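Local coordinates for protein whirlin (Mus musculus, PDB 6FDD) that serves as a scaffold of the USH2 complex in hearing and vision and is needed for elongation and maintenance of hair cell stereocilia, at residues E65-I70 with D76-L81; M30-Q35 with V47-E52. One frame throughout, in Å; residues are numbered along the deposited sequence.

Interaction 1 of 2, residues E65-I70 with D76-L81; sequences EVRSII and DRFDHL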
loop_
_atom_site.group_PDB
_atom_site.type_symbol
_atom_site.label_atom_id
_atom_site.label_comp_id
_atom_site.label_asym_id
_atom_site.label_seq_id
_atom_site.Cartn_x
_atom_site.Cartn_y
_atom_site.Cartn_z
ATOM N N GLU A 65 5.039 4.323 2.935
ATOM C CA GLU A 65 5.949 3.895 1.865
ATOM C C GLU A 65 5.169 3.709 0.568
ATOM O O GLU A 65 5.657 4.084 -0.495
ATOM C CB GLU A 65 6.701 2.609 2.241
ATOM C CG GLU A 65 7.496 2.682 3.540
ATOM C CD GLU A 65 8.795 3.470 3.527
ATOM O OE1 GLU A 65 9.188 3.993 2.458
ATOM O OE2 GLU A 65 9.432 3.549 4.602
ATOM N N VAL A 66 3.929 3.157 0.655
ATOM C CA VAL A 66 3.043 2.980 -0.510
ATOM C C VAL A 66 2.720 4.336 -1.141
ATOM O O VAL A 66 2.669 4.440 -2.362
ATOM C CB VAL A 66 1.760 2.171 -0.145
ATOM C CG1 VAL A 66 0.706 2.211 -1.257
ATOM C CG2 VAL A 66 2.111 0.734 0.216
ATOM N N ARG A 67 2.506 5.371 -0.315
ATOM C CA ARG A 67 2.188 6.724 -0.787
ATOM C C ARG A 67 3.197 7.220 -1.835
ATOM O O ARG A 67 2.801 7.814 -2.836
ATOM C CB ARG A 67 2.121 7.708 0.394
ATOM C CG ARG A 67 1.462 9.025 0.030
ATOM C CD ARG A 67 1.502 10.038 1.154
ATOM N NE ARG A 67 0.831 11.277 0.754
ATOM C CZ ARG A 67 1.421 12.281 0.111
ATOM N NH1 ARG A 67 2.714 12.215 -0.198
ATOM N NH2 ARG A 67 0.727 13.356 -0.231
ATOM N N SER A 68 4.483 6.921 -1.615
ATOM C CA SER A 68 5.589 7.323 -2.487
ATOM C C SER A 68 5.577 6.662 -3.880
ATOM O O SER A 68 6.211 7.192 -4.791
ATOM C CB SER A 68 6.920 7.062 -1.793
ATOM O OG SER A 68 6.943 7.669 -0.512
ATOM N N ILE A 69 4.853 5.537 -4.056
ATOM C CA ILE A 69 4.845 4.817 -5.329
ATOM C C ILE A 69 3.525 4.961 -6.125
ATOM O O ILE A 69 3.477 4.505 -7.269
ATOM C CB ILE A 69 5.273 3.321 -5.156
ATOM C CG1 ILE A 69 4.340 2.515 -4.225
ATOM C CG2 ILE A 69 6.727 3.221 -4.679
ATOM C CD1 ILE A 69 3.165 1.834 -4.899
ATOM N N ILE A 70 2.479 5.592 -5.552
ATOM C CA ILE A 70 1.203 5.786 -6.259
ATOM C C ILE A 70 1.272 6.998 -7.231
ATOM O O ILE A 70 2.127 7.872 -7.053
ATOM C CB ILE A 70 -0.037 5.833 -5.312
ATOM C CG1 ILE A 70 -0.101 7.123 -4.478
ATOM C CG2 ILE A 70 -0.143 4.589 -4.422
ATOM C CD1 ILE A 70 -1.322 7.872 -4.736
ATOM N N ASP A 76 -4.222 13.028 -3.533
ATOM C CA ASP A 76 -5.291 13.632 -2.723
ATOM C C ASP A 76 -6.352 12.594 -2.353
ATOM O O ASP A 76 -6.757 12.545 -1.193
ATOM C CB ASP A 76 -5.915 14.846 -3.424
ATOM C CG ASP A 76 -4.984 16.041 -3.593
ATOM O OD1 ASP A 76 -3.917 16.073 -2.932
ATOM O OD2 ASP A 76 -5.326 16.945 -4.380
ATOM N N ARG A 77 -6.745 11.723 -3.316
ATOM C CA ARG A 77 -7.692 10.637 -3.034
ATOM C C ARG A 77 -7.096 9.661 -2.012
ATOM O O ARG A 77 -7.775 9.292 -1.048
ATOM C CB ARG A 77 -8.098 9.928 -4.321
ATOM C CG ARG A 77 -9.106 10.728 -5.142
ATOM C CD ARG A 77 -9.132 10.301 -6.591
ATOM N NE ARG A 77 -9.565 8.908 -6.727
ATOM C CZ ARG A 77 -9.585 8.224 -7.864
ATOM N NH1 ARG A 77 -9.200 8.796 -9.001
ATOM N NH2 ARG A 77 -9.991 6.963 -7.877
ATOM N N PHE A 78 -5.799 9.305 -2.168
ATOM C CA PHE A 78 -5.107 8.420 -1.228
ATOM C C PHE A 78 -5.125 9.009 0.195
ATOM O O PHE A 78 -5.517 8.320 1.147
ATOM C CB PHE A 78 -3.659 8.154 -1.704
ATOM C CG PHE A 78 -2.849 7.208 -0.843
ATOM C CD1 PHE A 78 -2.113 7.679 0.237
ATOM C CD2 PHE A 78 -2.803 5.845 -1.129
ATOM C CE1 PHE A 78 -1.359 6.807 1.026
ATOM C CE2 PHE A 78 -2.028 4.976 -0.354
ATOM C CZ PHE A 78 -1.317 5.458 0.720
ATOM N N ASP A 79 -4.729 10.293 0.332
ATOM C CA ASP A 79 -4.681 11.013 1.610
ATOM C C ASP A 79 -6.064 11.159 2.249
ATOM O O ASP A 79 -6.165 11.185 3.466
ATOM C CB ASP A 79 -4.032 12.396 1.425
ATOM C CG ASP A 79 -2.547 12.344 1.102
ATOM O OD1 ASP A 79 -1.922 11.278 1.331
ATOM O OD2 ASP A 79 -2.006 13.373 0.629
ATOM N N HIS A 80 -7.124 11.212 1.431
ATOM C CA HIS A 80 -8.483 11.327 1.954
ATOM C C HIS A 80 -8.911 10.072 2.741
ATOM O O HIS A 80 -9.733 10.185 3.656
ATOM C CB HIS A 80 -9.470 11.664 0.840
ATOM C CG HIS A 80 -10.782 12.216 1.322
ATOM N ND1 HIS A 80 -10.842 13.293 2.209
ATOM C CD2 HIS A 80 -12.043 11.845 1.004
ATOM C CE1 HIS A 80 -12.130 13.527 2.405
ATOM N NE2 HIS A 80 -12.893 12.693 1.693
ATOM N N LEU A 81 -8.295 8.897 2.444
ATOM C CA LEU A 81 -8.605 7.640 3.155
ATOM C C LEU A 81 -7.513 7.194 4.107
ATOM O O LEU A 81 -7.806 6.508 5.084
ATOM C CB LEU A 81 -8.903 6.495 2.166
ATOM C CG LEU A 81 -10.131 6.627 1.262
ATOM C CD1 LEU A 81 -10.352 5.330 0.498
ATOM C CD2 LEU A 81 -11.396 6.962 2.056
#
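Arg67 and Phe78 have the nearest pair of CA atoms across the segments, 7.5 Å apart, where residues 65-70, on helix 62-67, face helix 75-81. A side-on salt bridge joins the two segments. Arg67 NE donates to Asp79 OD1 at 2.8 Å, and Arg67 NH2 donates to Asp79 OD2 at 2.9 Å. Both bonds are nearly straight. Each carboxylate oxygen uses its syn lone pair, and the guanidinium and carboxylate planes lie only 7° apart. The pairing therefore fixes the rotation of both groups. The Arg67 chain is extended to NE, with CG anti to the backbone N (chi1 -165°), and the guanidinium is turned across the chain to meet Asp79. Its aliphatic part passes the Phe78 ring, Arg67 CB lying 3.6 Å from Phe78 CE1. With an alanine here, the Asp79 carboxylate would probably lose this charged mate, and the ring the CG that lies beside it. Val66 CG1 comes within 4.0 Å of Phe78 CE2. Ile70 packs nearer the base of the same side chain, its CD1 3.8 Å from Phe78 CB. The ring is buried, and the ion pair lies at the partly exposed margin. Val66 also touches Leu13, Met29 and Met46. Phe78 reaches Val47, and Ile70 meets Tyr36, so the contact packs helices 62-67 and 75-81 against helices 11-20, 23-37 and 43-53.

Interaction 2 of 2, residues M30-Q35 with V47-E52; sequences MYYLAQ and VMALFE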
loop_
_atom_site.group_PDB
_atom_site.type_symbol
_atom_site.label_atom_id
_atom_site.label_comp_id
_atom_site.label_asym_id
_atom_site.label_seq_id
_atom_site.Cartn_x
_atom_site.Cartn_y
_atom_site.Cartn_z
HETATM N N MSE A 30 1.982 -6.769 -2.950
HETATM C CA MSE A 30 2.497 -6.570 -4.310
HETATM C C MSE A 30 1.419 -6.827 -5.359
HETATM O O MSE A 30 1.332 -6.076 -6.328
HETATM C CB MSE A 30 3.771 -7.394 -4.564
HETATM C CG MSE A 30 4.936 -7.011 -3.640
HETATM SE SE MSE A 30 5.285 -5.074 -3.584
HETATM C CE MSE A 30 6.204 -4.880 -5.290
ATOM N N TYR A 31 0.534 -7.812 -5.100
ATOM C CA TYR A 31 -0.592 -8.118 -5.983
ATOM C C TYR A 31 -1.515 -6.908 -6.130
ATOM O O TYR A 31 -1.812 -6.502 -7.260
ATOM C CB TYR A 31 -1.379 -9.354 -5.453
ATOM C CG TYR A 31 -2.692 -9.554 -6.176
ATOM C CD1 TYR A 31 -2.722 -9.897 -7.526
ATOM C CD2 TYR A 31 -3.909 -9.331 -5.531
ATOM C CE1 TYR A 31 -3.927 -10.044 -8.206
ATOM C CE2 TYR A 31 -5.125 -9.467 -6.210
ATOM C CZ TYR A 31 -5.127 -9.830 -7.540
ATOM O OH TYR A 31 -6.322 -9.927 -8.192
ATOM N N TYR A 32 -1.983 -6.334 -4.989
ATOM C CA TYR A 32 -2.895 -5.177 -5.032
ATOM C C TYR A 32 -2.252 -3.957 -5.659
ATOM O O TYR A 32 -2.897 -3.256 -6.443
ATOM C CB TYR A 32 -3.482 -4.879 -3.660
ATOM C CG TYR A 32 -4.577 -5.880 -3.330
ATOM C CD1 TYR A 32 -5.769 -5.906 -4.057
ATOM C CD2 TYR A 32 -4.396 -6.839 -2.341
ATOM C CE1 TYR A 32 -6.760 -6.858 -3.794
ATOM C CE2 TYR A 32 -5.397 -7.782 -2.054
ATOM C CZ TYR A 32 -6.566 -7.793 -2.796
ATOM O OH TYR A 32 -7.565 -8.712 -2.543
ATOM N N LEU A 33 -0.983 -3.752 -5.363
ATOM C CA LEU A 33 -0.230 -2.637 -5.948
ATOM C C LEU A 33 -0.127 -2.776 -7.484
ATOM O O LEU A 33 -0.308 -1.792 -8.198
ATOM C CB LEU A 33 1.155 -2.603 -5.300
ATOM C CG LEU A 33 1.349 -1.622 -4.107
ATOM C CD1 LEU A 33 0.249 -1.721 -3.055
ATOM C CD2 LEU A 33 2.676 -1.860 -3.443
ATOM N N ALA A 34 0.078 -4.024 -7.989
ATOM C CA ALA A 34 0.165 -4.294 -9.428
ATOM C C ALA A 34 -1.187 -4.135 -10.103
ATOM O O ALA A 34 -1.241 -3.658 -11.237
ATOM C CB ALA A 34 0.746 -5.680 -9.686
ATOM N N GLN A 35 -2.287 -4.509 -9.407
ATOM C CA GLN A 35 -3.650 -4.352 -9.940
ATOM C C GLN A 35 -3.972 -2.857 -10.062
ATOM O O GLN A 35 -4.619 -2.444 -11.022
ATOM C CB GLN A 35 -4.680 -5.051 -9.015
ATOM C CG GLN A 35 -4.618 -6.586 -9.046
ATOM C CD GLN A 35 -5.097 -7.217 -10.337
ATOM O OE1 GLN A 35 -6.247 -7.089 -10.727
ATOM N NE2 GLN A 35 -4.243 -7.963 -11.007
ATOM N N VAL A 47 -6.478 0.836 -1.410
ATOM C CA VAL A 47 -6.327 1.224 -0.014
ATOM C C VAL A 47 -7.155 0.292 0.892
ATOM O O VAL A 47 -6.644 -0.180 1.913
ATOM C CB VAL A 47 -6.687 2.715 0.178
ATOM C CG1 VAL A 47 -6.973 3.039 1.641
ATOM C CG2 VAL A 47 -5.557 3.608 -0.366
HETATM N N MSE A 48 -8.423 0.055 0.527
HETATM C CA MSE A 48 -9.297 -0.823 1.329
HETATM C C MSE A 48 -8.723 -2.238 1.470
HETATM O O MSE A 48 -8.745 -2.807 2.564
HETATM C CB MSE A 48 -10.709 -0.822 0.762
HETATM C CG MSE A 48 -11.364 0.551 0.892
HETATM SE SE MSE A 48 -13.230 0.513 0.455
HETATM C CE MSE A 48 -13.136 0.030 -1.372
ATOM N N ALA A 49 -8.128 -2.766 0.393
ATOM C CA ALA A 49 -7.498 -4.091 0.415
ATOM C C ALA A 49 -6.304 -4.078 1.367
ATOM O O ALA A 49 -6.119 -5.021 2.134
ATOM C CB ALA A 49 -7.060 -4.482 -0.979
ATOM N N LEU A 50 -5.515 -2.989 1.353
ATOM C CA LEU A 50 -4.361 -2.852 2.256
ATOM C C LEU A 50 -4.789 -2.710 3.711
ATOM O O LEU A 50 -4.112 -3.238 4.589
ATOM C CB LEU A 50 -3.437 -1.704 1.825
ATOM C CG LEU A 50 -2.718 -1.926 0.470
ATOM C CD1 LEU A 50 -1.778 -0.815 0.188
ATOM C CD2 LEU A 50 -1.914 -3.238 0.444
ATOM N N PHE A 51 -5.942 -2.046 3.979
ATOM C CA PHE A 51 -6.471 -1.950 5.344
ATOM C C PHE A 51 -6.798 -3.364 5.896
ATOM O O PHE A 51 -6.661 -3.611 7.096
ATOM C CB PHE A 51 -7.752 -1.092 5.348
ATOM C CG PHE A 51 -7.589 0.412 5.212
ATOM C CD1 PHE A 51 -6.385 1.029 5.521
ATOM C CD2 PHE A 51 -8.679 1.220 4.891
ATOM C CE1 PHE A 51 -6.254 2.426 5.455
ATOM C CE2 PHE A 51 -8.545 2.619 4.817
ATOM C CZ PHE A 51 -7.332 3.209 5.095
ATOM N N GLU A 52 -7.224 -4.279 5.010
ATOM C CA GLU A 52 -7.536 -5.669 5.390
ATOM C C GLU A 52 -6.252 -6.457 5.682
ATOM O O GLU A 52 -6.244 -7.355 6.522
ATOM C CB GLU A 52 -8.338 -6.376 4.287
ATOM C CG GLU A 52 -9.719 -5.784 4.058
ATOM C CD GLU A 52 -10.730 -5.953 5.181
ATOM O OE1 GLU A 52 -10.481 -6.742 6.123
ATOM O OE2 GLU A 52 -11.810 -5.332 5.078
#
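Tyr32 and Ala49 make a CH-pi contact between helix 23-37 and helix 43-53. The methyl CB of Ala49 sits over the middle of the Tyr32 ring, 3.5 Å from its centroid and 5° off the ring normal. All six ring carbons are nearly equally far from it, CD1 being the nearest at 3.6 Å. The ring stands in the gap between the helices because its CG is anti to the carbonyl carbon (chi1 -76°). Its opposite face is met by CD2 of Tyr31 from its own helix, so both faces are packed. The nearest CA atoms across the segments are also those of Tyr32 and Ala49, 7.2 Å apart.

A second apolar contact pairs two leucines. CD1 of Leu33 meets CD1 of Leu50 at 3.9 Å, and the two side chains cross at about a right angle. Both are buried. Leu50 also touches Leu63 of helix 62-67, and Tyr32 touches Ile41 in the short loop that joins these two consecutive helices of the all-helical HHD2 domain.

No hydrogen bond or salt bridge links the segments. The contact rests on apolar and CH-pi packing and is partly buried. The small alanine probably lets the tyrosine face lie this close.

The two contacts follow each other along the chain. Interaction 2 joins helix 23-37 to helix 43-53, and interaction 1 then joins helix 62-67 to helix 75-81. Their centres are about 12 Å apart, and they touch directly. Phe78 CD2 packs on Val47 CG2 at 3.6 Å, and Ile69 CD1 lies 4.0 Å from Leu33 CG. Leu81 adds a further contact with Val47. Each contact pairs helices close in sequence, and Val47 of helix 43-53 and Phe78 of helix 75-81 join them. They are two of the contacts that hold the small all-helical HHD2 domain together, one piece of the much longer whirlin scaffold, which also carries PDZ domains.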